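Local coordinates for protein sensory box histidine kinase/response regulator (Burkholderia thailandensis, PDB 3MR0) that probably senses signals through this PAS domain as part of a two-component histidine kinase and response regulator that relays phosphate, at residues V15-K28 with G110-V122. Sequence-based numbering, arbitrary orientation. Where two conformers were deposited one is given.
Sequences VSGASAGLWDWNPK and GEPYRMVGWIMDV
At the centre of the PAS-fold antiparallel sheet, strand 21-25 runs beside strand 112-121; paired backbone bonds join Gly21 with Ile119 and Trp23 with Gly117, and beyond them Trp25 N donates to Met115 O, the return bond being weak. Trp23 lies back across its neighbour strand: with CG between the backbone N and the carbonyl carbon (chi1 57°), the indole is laid directly on the Gly117 backbone, and Gly117 CA lies 4.0 Å from the centroid of the Trp23 five-membered ring in a CH-pi contact. Trp23 NE1 also makes a weak, bent bond to Trp118 O (3.0 Å), which gives the buried N-H a backbone acceptor. Met115, a selenomethionine with an extended chain, brings Met115 SE to the edge of the Trp23 six-membered ring, 3.9 Å from Trp23 CH2, a Met-aromatic contact, and meets the Trp25 ring obliquely; Leu72 of helix 65-78 touches both Met115 and Trp25. Trp23 and Trp25 line the pocket that holds a polyether molecule. The other face carries Leu22, Asp24, Val116 and Trp118. Arg114, extended from CG to NE, reaches Asp24 in a salt bridge, carboxylate and guanidinium planes 23° apart, and Arg114 NH2 meets Asp24 OD2 at 3.1 Å from above the carboxylate plane.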
ATOM      1  N   VAL A  15     -12.611   7.055  -2.137  1.00 34.69           N
ATOM      2  CA  VAL A  15     -11.557   6.158  -2.594  1.00 33.22           C
ATOM      3  C   VAL A  15     -11.548   6.060  -4.112  1.00 35.20           C
ATOM      4  O   VAL A  15     -10.495   5.837  -4.710  1.00 35.59           O
ATOM      5  CB  VAL A  15     -11.593   4.772  -1.908  1.00 31.65           C
ATOM      6  CG1 VAL A  15     -11.144   3.690  -2.849  1.00 32.42           C
ATOM      7  CG2 VAL A  15     -10.687   4.777  -0.714  1.00 30.33           C
ATOM      8  N   SER A  16     -12.704   6.293  -4.737  1.00 37.32           N
ATOM      9  CA  SER A  16     -12.851   6.179  -6.196  1.00 35.96           C
ATOM     10  C   SER A  16     -12.214   7.323  -6.995  1.00 33.76           C
ATOM     11  O   SER A  16     -11.311   7.073  -7.799  1.00 34.29           O
ATOM     12  CB  SER A  16     -14.327   6.007  -6.597  1.00 37.83           C
ATOM     13  OG  SER A  16     -14.993   7.261  -6.740  1.00 38.54           O
ATOM     14  N   GLY A  17     -12.685   8.555  -6.773  1.00 30.17           N
ATOM     15  CA  GLY A  17     -12.247   9.728  -7.513  1.00 28.49           C
ATOM     16  C   GLY A  17     -10.803  10.183  -7.345  1.00 28.03           C
ATOM     17  O   GLY A  17     -10.331  11.026  -8.123  1.00 28.78           O
ATOM     18  N   ALA A  18     -10.109   9.635  -6.340  1.00 26.01           N
ATOM     19  CA  ALA A  18      -8.670   9.858  -6.146  1.00 22.84           C
ATOM     20  C   ALA A  18      -7.824   8.926  -7.002  1.00 20.96           C
ATOM     21  O   ALA A  18      -6.609   9.068  -7.073  1.00 20.07           O
ATOM     22  CB  ALA A  18      -8.319   9.657  -4.706  1.00 21.30           C
ATOM     23  N   SER A  19      -8.484   7.973  -7.650  0.71 20.77           N
ATOM     24  CA  SER A  19      -7.812   6.906  -8.378  0.71 20.21           C
ATOM     25  C   SER A  19      -7.134   6.013  -7.363  0.71 19.01           C
ATOM     26  O   SER A  19      -5.977   5.646  -7.509  0.71 19.31           O
ATOM     27  CB  SER A  19      -6.798   7.465  -9.374  0.71 20.63           C
ATOM     28  OG  SER A  19      -7.371   8.479 -10.172  0.71 21.66           O
ATOM     29  N   ALA A  20      -7.863   5.673  -6.316  1.00 18.53           N
ATOM     30  CA  ALA A  20      -7.322   4.815  -5.273  1.00 18.22           C
ATOM     31  C   ALA A  20      -7.834   3.386  -5.433  1.00 19.47           C
ATOM     32  O   ALA A  20      -8.880   3.167  -6.054  1.00 22.26           O
ATOM     33  CB  ALA A  20      -7.670   5.365  -3.900  1.00 17.87           C
ATOM     34  N   GLY A  21      -7.082   2.419  -4.906  1.00 17.38           N
ATOM     35  CA  GLY A  21      -7.539   1.044  -4.824  1.00 15.51           C
ATOM     36  C   GLY A  21      -7.881   0.629  -3.402  1.00 16.36           C
ATOM     37  O   GLY A  21      -7.099   0.812  -2.465  1.00 17.12           O
ATOM     38  N   LEU A  22      -9.063   0.058  -3.236  0.58 16.91           N
ATOM     39  CA  LEU A  22      -9.534  -0.366  -1.920  0.58 16.48           C
ATOM     40  C   LEU A  22      -9.039  -1.772  -1.613  0.58 14.62           C
ATOM     41  O   LEU A  22      -8.978  -2.610  -2.502  0.58 14.69           O
ATOM     42  CB  LEU A  22     -11.070  -0.287  -1.876  0.58 17.72           C
ATOM     43  CG  LEU A  22     -11.902  -1.177  -0.951  0.58 19.51           C
ATOM     44  CD1 LEU A  22     -12.105  -0.544   0.419  0.58 21.00           C
ATOM     45  CD2 LEU A  22     -13.246  -1.456  -1.598  0.58 21.69           C
ATOM     46  N   TRP A  23      -8.665  -2.017  -0.364  1.00 13.94           N
ATOM     47  CA  TRP A  23      -8.301  -3.362   0.075  1.00 16.57           C
ATOM     48  C   TRP A  23      -8.954  -3.751   1.423  1.00 16.96           C
ATOM     49  O   TRP A  23      -9.194  -2.903   2.271  1.00 17.84           O
ATOM     50  CB  TRP A  23      -6.776  -3.575   0.058  1.00 16.78           C
ATOM     51  CG  TRP A  23      -5.931  -2.610   0.872  1.00 16.08           C
ATOM     52  CD1 TRP A  23      -5.312  -1.483   0.423  1.00 15.62           C
ATOM     53  CD2 TRP A  23      -5.577  -2.735   2.259  1.00 16.18           C
ATOM     54  NE1 TRP A  23      -4.610  -0.893   1.439  1.00 14.69           N
ATOM     55  CE2 TRP A  23      -4.762  -1.635   2.580  1.00 15.10           C
ATOM     56  CE3 TRP A  23      -5.881  -3.671   3.264  1.00 16.02           C
ATOM     57  CZ2 TRP A  23      -4.245  -1.441   3.854  1.00 15.12           C
ATOM     58  CZ3 TRP A  23      -5.373  -3.475   4.524  1.00 15.31           C
ATOM     59  CH2 TRP A  23      -4.560  -2.372   4.811  1.00 16.08           C
ATOM     60  N   ASP A  24      -9.275  -5.028   1.589  1.00 17.31           N
ATOM     61  CA  ASP A  24      -9.932  -5.520   2.810  1.00 17.84           C
ATOM     62  C   ASP A  24      -9.286  -6.838   3.200  1.00 20.12           C
ATOM     63  O   ASP A  24      -9.441  -7.841   2.506  1.00 22.40           O
ATOM     64  CB  ASP A  24     -11.429  -5.712   2.557  1.00 19.18           C
ATOM     65  CG  ASP A  24     -12.194  -6.280   3.770  1.00 21.35           C
ATOM     66  OD1 ASP A  24     -11.602  -6.595   4.810  1.00 20.11           O
ATOM     67  OD2 ASP A  24     -13.430  -6.407   3.671  1.00 25.03           O
ATOM     68  N   TRP A  25      -8.577  -6.838   4.321  1.00 18.64           N
ATOM     69  CA  TRP A  25      -7.642  -7.904   4.639  1.00 19.05           C
ATOM     70  C   TRP A  25      -7.935  -8.642   5.950  1.00 20.04           C
ATOM     71  O   TRP A  25      -8.219  -8.026   6.976  1.00 20.01           O
ATOM     72  CB  TRP A  25      -6.255  -7.287   4.671  1.00 20.21           C
ATOM     73  CG  TRP A  25      -5.132  -8.191   4.962  1.00 19.89           C
ATOM     74  CD1 TRP A  25      -4.672  -9.219   4.188  1.00 19.81           C
ATOM     75  CD2 TRP A  25      -4.270  -8.111   6.092  1.00 19.99           C
ATOM     76  NE1 TRP A  25      -3.585  -9.792   4.781  1.00 21.46           N
ATOM     77  CE2 TRP A  25      -3.316  -9.131   5.958  1.00 21.46           C
ATOM     78  CE3 TRP A  25      -4.221  -7.281   7.221  1.00 19.60           C
ATOM     79  CZ2 TRP A  25      -2.317  -9.345   6.909  1.00 21.97           C
ATOM     80  CZ3 TRP A  25      -3.239  -7.488   8.158  1.00 19.80           C
ATOM     81  CH2 TRP A  25      -2.296  -8.508   8.002  1.00 21.58           C
ATOM     82  N   ASN A  26      -7.875  -9.970   5.894  1.00 21.30           N
ATOM     83  CA  ASN A  26      -8.082 -10.800   7.067  1.00 23.93           C
ATOM     84  C   ASN A  26      -6.732 -11.201   7.606  1.00 23.81           C
ATOM     85  O   ASN A  26      -5.969 -11.889   6.931  1.00 23.80           O
ATOM     86  CB  ASN A  26      -8.920 -12.039   6.736  1.00 26.23           C
ATOM     87  CG  ASN A  26      -9.248 -12.868   7.970  1.00 27.71           C
ATOM     88  OD1 ASN A  26      -8.362 -13.400   8.628  1.00 28.21           O
ATOM     89  ND2 ASN A  26     -10.529 -12.978   8.283  1.00 28.50           N
ATOM     90  N   PRO A  27      -6.421 -10.746   8.822  1.00 24.46           N
ATOM     91  CA  PRO A  27      -5.092 -10.943   9.410  1.00 26.39           C
ATOM     92  C   PRO A  27      -4.749 -12.400   9.732  1.00 28.27           C
ATOM     93  O   PRO A  27      -3.581 -12.761   9.653  1.00 30.28           O
ATOM     94  CB  PRO A  27      -5.136 -10.083  10.685  1.00 26.62           C
ATOM     95  CG  PRO A  27      -6.176  -9.027  10.392  1.00 25.57           C
ATOM     96  CD  PRO A  27      -7.219  -9.767   9.585  1.00 24.57           C
ATOM     97  N   LYS A  28      -5.719 -13.225  10.084  1.00 27.86           N
ATOM     98  CA  LYS A  28      -5.384 -14.586  10.449  1.00 30.00           C
ATOM     99  C   LYS A  28      -5.138 -15.431   9.186  1.00 31.23           C
ATOM    100  O   LYS A  28      -4.160 -16.178   9.100  1.00 31.46           O
ATOM    101  CB  LYS A  28      -6.449 -15.183  11.381  1.00 29.93           C
ATOM    102  CG  LYS A  28      -7.859 -14.828  11.005  1.00 30.66           C
ATOM    103  CD  LYS A  28      -8.875 -15.399  11.991  1.00 31.59           C
ATOM    104  CE  LYS A  28      -9.039 -14.504  13.214  1.00 30.50           C
ATOM    105  NZ  LYS A  28     -10.331 -14.694  13.903  1.00 30.32           N
ATOM    106  N   GLY A 110      -7.858  -8.223  21.950  1.00 20.78           N
ATOM    107  CA  GLY A 110      -6.764  -7.498  21.323  1.00 20.99           C
ATOM    108  C   GLY A 110      -6.235  -8.049  19.993  1.00 23.40           C
ATOM    109  O   GLY A 110      -5.204  -7.578  19.497  1.00 23.30           O
ATOM    110  N   GLU A 111      -6.940  -9.027  19.408  1.00 25.05           N
ATOM    111  CA  GLU A 111      -6.502  -9.703  18.191  1.00 23.46           C
ATOM    112  C   GLU A 111      -7.159  -9.063  16.994  1.00 22.73           C
ATOM    113  O   GLU A 111      -8.345  -8.752  17.052  1.00 22.31           O
ATOM    114  CB  GLU A 111      -6.947 -11.156  18.198  1.00 26.35           C
ATOM    115  CG  GLU A 111      -6.345 -12.071  19.246  1.00 31.15           C
ATOM    116  CD  GLU A 111      -6.887 -13.506  19.103  1.00 37.57           C
ATOM    117  OE1 GLU A 111      -6.875 -14.258  20.114  1.00 39.83           O
ATOM    118  OE2 GLU A 111      -7.326 -13.880  17.976  1.00 39.65           O
ATOM    119  N   PRO A 112      -6.404  -8.881  15.891  1.00 22.44           N
ATOM    120  CA  PRO A 112      -7.015  -8.347  14.671  1.00 21.01           C
ATOM    121  C   PRO A 112      -7.877  -9.402  13.955  1.00 20.70           C
ATOM    122  O   PRO A 112      -7.441 -10.541  13.796  1.00 23.35           O
ATOM    123  CB  PRO A 112      -5.798  -7.954  13.799  1.00 19.24           C
ATOM    124  CG  PRO A 112      -4.620  -8.012  14.678  1.00 20.38           C
ATOM    125  CD  PRO A 112      -4.936  -8.975  15.775  1.00 21.91           C
ATOM    126  N   TYR A 113      -9.082  -9.028  13.539  1.00 18.68           N
ATOM    127  CA  TYR A 113      -9.876  -9.906  12.688  1.00 18.14           C
ATOM    128  C   TYR A 113     -10.114  -9.310  11.325  1.00 19.24           C
ATOM    129  O   TYR A 113     -10.524 -10.012  10.421  1.00 20.35           O
ATOM    130  CB  TYR A 113     -11.228 -10.250  13.321  1.00 17.55           C
ATOM    131  CG  TYR A 113     -12.132  -9.057  13.605  1.00 18.32           C
ATOM    132  CD1 TYR A 113     -13.014  -8.567  12.648  1.00 17.48           C
ATOM    133  CD2 TYR A 113     -12.130  -8.451  14.852  1.00 17.81           C
ATOM    134  CE1 TYR A 113     -13.842  -7.497  12.928  1.00 15.38           C
ATOM    135  CE2 TYR A 113     -12.943  -7.393  15.129  1.00 16.52           C
ATOM    136  CZ  TYR A 113     -13.793  -6.922  14.176  1.00 16.48           C
ATOM    137  OH  TYR A 113     -14.586  -5.853  14.497  1.00 17.48           O
ATOM    138  N   ARG A 114      -9.857  -8.016  11.166  1.00 19.94           N
ATOM    139  CA  ARG A 114     -10.082  -7.360   9.884  1.00 18.48           C
ATOM    140  C   ARG A 114      -9.181  -6.152   9.792  1.00 17.75           C
ATOM    141  O   ARG A 114      -8.727  -5.666  10.798  1.00 17.46           O
ATOM    142  CB  ARG A 114     -11.557  -6.931   9.754  1.00 18.64           C
ATOM    143  CG  ARG A 114     -11.979  -6.445   8.378  1.00 16.98           C
ATOM    144  CD  ARG A 114     -13.426  -6.038   8.374  1.00 18.15           C
ATOM    145  NE  ARG A 114     -13.881  -5.667   7.040  1.00 19.78           N
ATOM    146  CZ  ARG A 114     -15.127  -5.305   6.751  1.00 22.93           C
ATOM    147  NH1 ARG A 114     -16.047  -5.263   7.703  1.00 23.80           N
ATOM    148  NH2 ARG A 114     -15.456  -4.985   5.511  1.00 24.13           N
HETATM  149  N   MSE A 115      -8.915  -5.689   8.573  1.00 18.32           N
HETATM  150  CA  MSE A 115      -8.215  -4.414   8.341  1.00 18.99           C
HETATM  151  C   MSE A 115      -8.598  -3.858   6.943  1.00 16.35           C
HETATM  152  O   MSE A 115      -8.522  -4.563   5.935  1.00 15.76           O
HETATM  153  CB  MSE A 115      -6.697  -4.595   8.494  1.00 17.52           C
HETATM  154  CG  MSE A 115      -5.920  -3.289   8.514  1.00 18.33           C
HETATM  155 SE   MSE A 115      -3.981  -3.564   8.461  0.79 20.32          SE
HETATM  156  CE  MSE A 115      -3.376  -1.711   8.537  1.00 16.05           C
ATOM    157  N   VAL A 116      -9.015  -2.599   6.893  0.70 16.88           N
ATOM    158  CA  VAL A 116      -9.474  -2.018   5.635  0.70 16.98           C
ATOM    159  C   VAL A 116      -8.672  -0.783   5.287  0.70 16.87           C
ATOM    160  O   VAL A 116      -8.352   0.016   6.157  0.70 17.44           O
ATOM    161  CB  VAL A 116     -10.948  -1.624   5.696  0.70 16.63           C
ATOM    162  CG1 VAL A 116     -11.412  -1.174   4.323  0.70 17.24           C
ATOM    163  CG2 VAL A 116     -11.783  -2.789   6.183  0.70 16.54           C
ATOM    164  N   GLY A 117      -8.359  -0.615   4.011  1.00 15.97           N
ATOM    165  CA  GLY A 117      -7.591   0.533   3.598  1.00 15.53           C
ATOM    166  C   GLY A 117      -7.539   0.714   2.105  1.00 15.48           C
ATOM    167  O   GLY A 117      -8.305   0.132   1.349  1.00 17.57           O
ATOM    168  N   TRP A 118      -6.619   1.557   1.677  1.00 15.27           N
ATOM    169  CA  TRP A 118      -6.487   1.869   0.273  1.00 15.00           C
ATOM    170  C   TRP A 118      -5.026   1.962  -0.147  1.00 14.49           C
ATOM    171  O   TRP A 118      -4.117   1.967   0.683  1.00 15.51           O
ATOM    172  CB  TRP A 118      -7.214   3.178  -0.046  1.00 16.46           C
ATOM    173  CG  TRP A 118      -6.935   4.360   0.895  1.00 16.05           C
ATOM    174  CD1 TRP A 118      -7.737   4.795   1.918  1.00 16.22           C
ATOM    175  CD2 TRP A 118      -5.819   5.270   0.860  1.00 15.82           C
ATOM    176  NE1 TRP A 118      -7.187   5.887   2.524  1.00 16.59           N
ATOM    177  CE2 TRP A 118      -6.009   6.205   1.898  1.00 16.02           C
ATOM    178  CE3 TRP A 118      -4.665   5.375   0.065  1.00 16.50           C
ATOM    179  CZ2 TRP A 118      -5.101   7.224   2.165  1.00 16.82           C
ATOM    180  CZ3 TRP A 118      -3.756   6.389   0.329  1.00 16.70           C
ATOM    181  CH2 TRP A 118      -3.981   7.302   1.371  1.00 17.45           C
ATOM    182  N   ILE A 119      -4.805   2.031  -1.446  1.00 15.31           N
ATOM    183  CA  ILE A 119      -3.505   2.366  -1.964  1.00 14.95           C
ATOM    184  C   ILE A 119      -3.673   3.461  -3.022  1.00 16.12           C
ATOM    185  O   ILE A 119      -4.701   3.538  -3.688  1.00 15.81           O
ATOM    186  CB  ILE A 119      -2.771   1.133  -2.558  1.00 15.73           C
ATOM    187  CG1 ILE A 119      -3.564   0.510  -3.717  1.00 15.56           C
ATOM    188  CG2 ILE A 119      -2.475   0.117  -1.469  1.00 14.93           C
ATOM    189  CD1 ILE A 119      -2.775  -0.509  -4.526  1.00 14.43           C
HETATM  190  N   MSE A 120      -2.663   4.314  -3.154  1.00 17.28           N
HETATM  191  CA  MSE A 120      -2.600   5.275  -4.251  1.00 16.83           C
HETATM  192  C   MSE A 120      -1.232   5.179  -4.896  1.00 16.07           C
HETATM  193  O   MSE A 120      -0.241   4.934  -4.192  1.00 17.13           O
HETATM  194  CB  MSE A 120      -2.859   6.702  -3.760  1.00 15.81           C
HETATM  195  CG  MSE A 120      -4.315   7.000  -3.541  1.00 15.47           C
HETATM  196 SE   MSE A 120      -4.684   8.909  -3.441  0.78 22.74          SE
HETATM  197  CE  MSE A 120      -4.055   9.280  -1.661  1.00 21.36           C
ATOM    198  N   ASP A 121      -1.173   5.364  -6.211  1.00 14.29           N
ATOM    199  CA  ASP A 121       0.112   5.372  -6.905  1.00 16.32           C
ATOM    200  C   ASP A 121       0.728   6.740  -6.779  1.00 16.55           C
ATOM    201  O   ASP A 121       0.191   7.694  -7.330  1.00 16.98           O
ATOM    202  CB  ASP A 121      -0.017   5.023  -8.392  1.00 17.28           C
ATOM    203  CG  ASP A 121       1.336   4.761  -9.036  1.00 18.78           C
ATOM    204  OD1 ASP A 121       2.217   5.636  -8.965  1.00 17.60           O
ATOM    205  OD2 ASP A 121       1.550   3.663  -9.583  1.00 21.12           O
ATOM    206  N   VAL A 122       1.838   6.828  -6.044  1.00 14.73           N
ATOM    207  CA  VAL A 122       2.532   8.097  -5.792  1.00 14.47           C
ATOM    208  C   VAL A 122       3.916   8.144  -6.460  1.00 14.77           C
ATOM    209  O   VAL A 122       4.804   8.858  -6.006  1.00 16.21           O
ATOM    210  CB  VAL A 122       2.675   8.398  -4.267  1.00 14.05           C
ATOM    211  CG1 VAL A 122       1.296   8.560  -3.610  1.00 13.82           C
ATOM    212  CG2 VAL A 122       3.523   7.329  -3.567  1.00 13.68           C
TER
HETATM  213  O   HOH W   1      -3.340   6.385  -7.702  1.00 16.03           O
HETATM  214  O   HOH W   2     -11.364 -10.177   7.463  1.00 23.81           O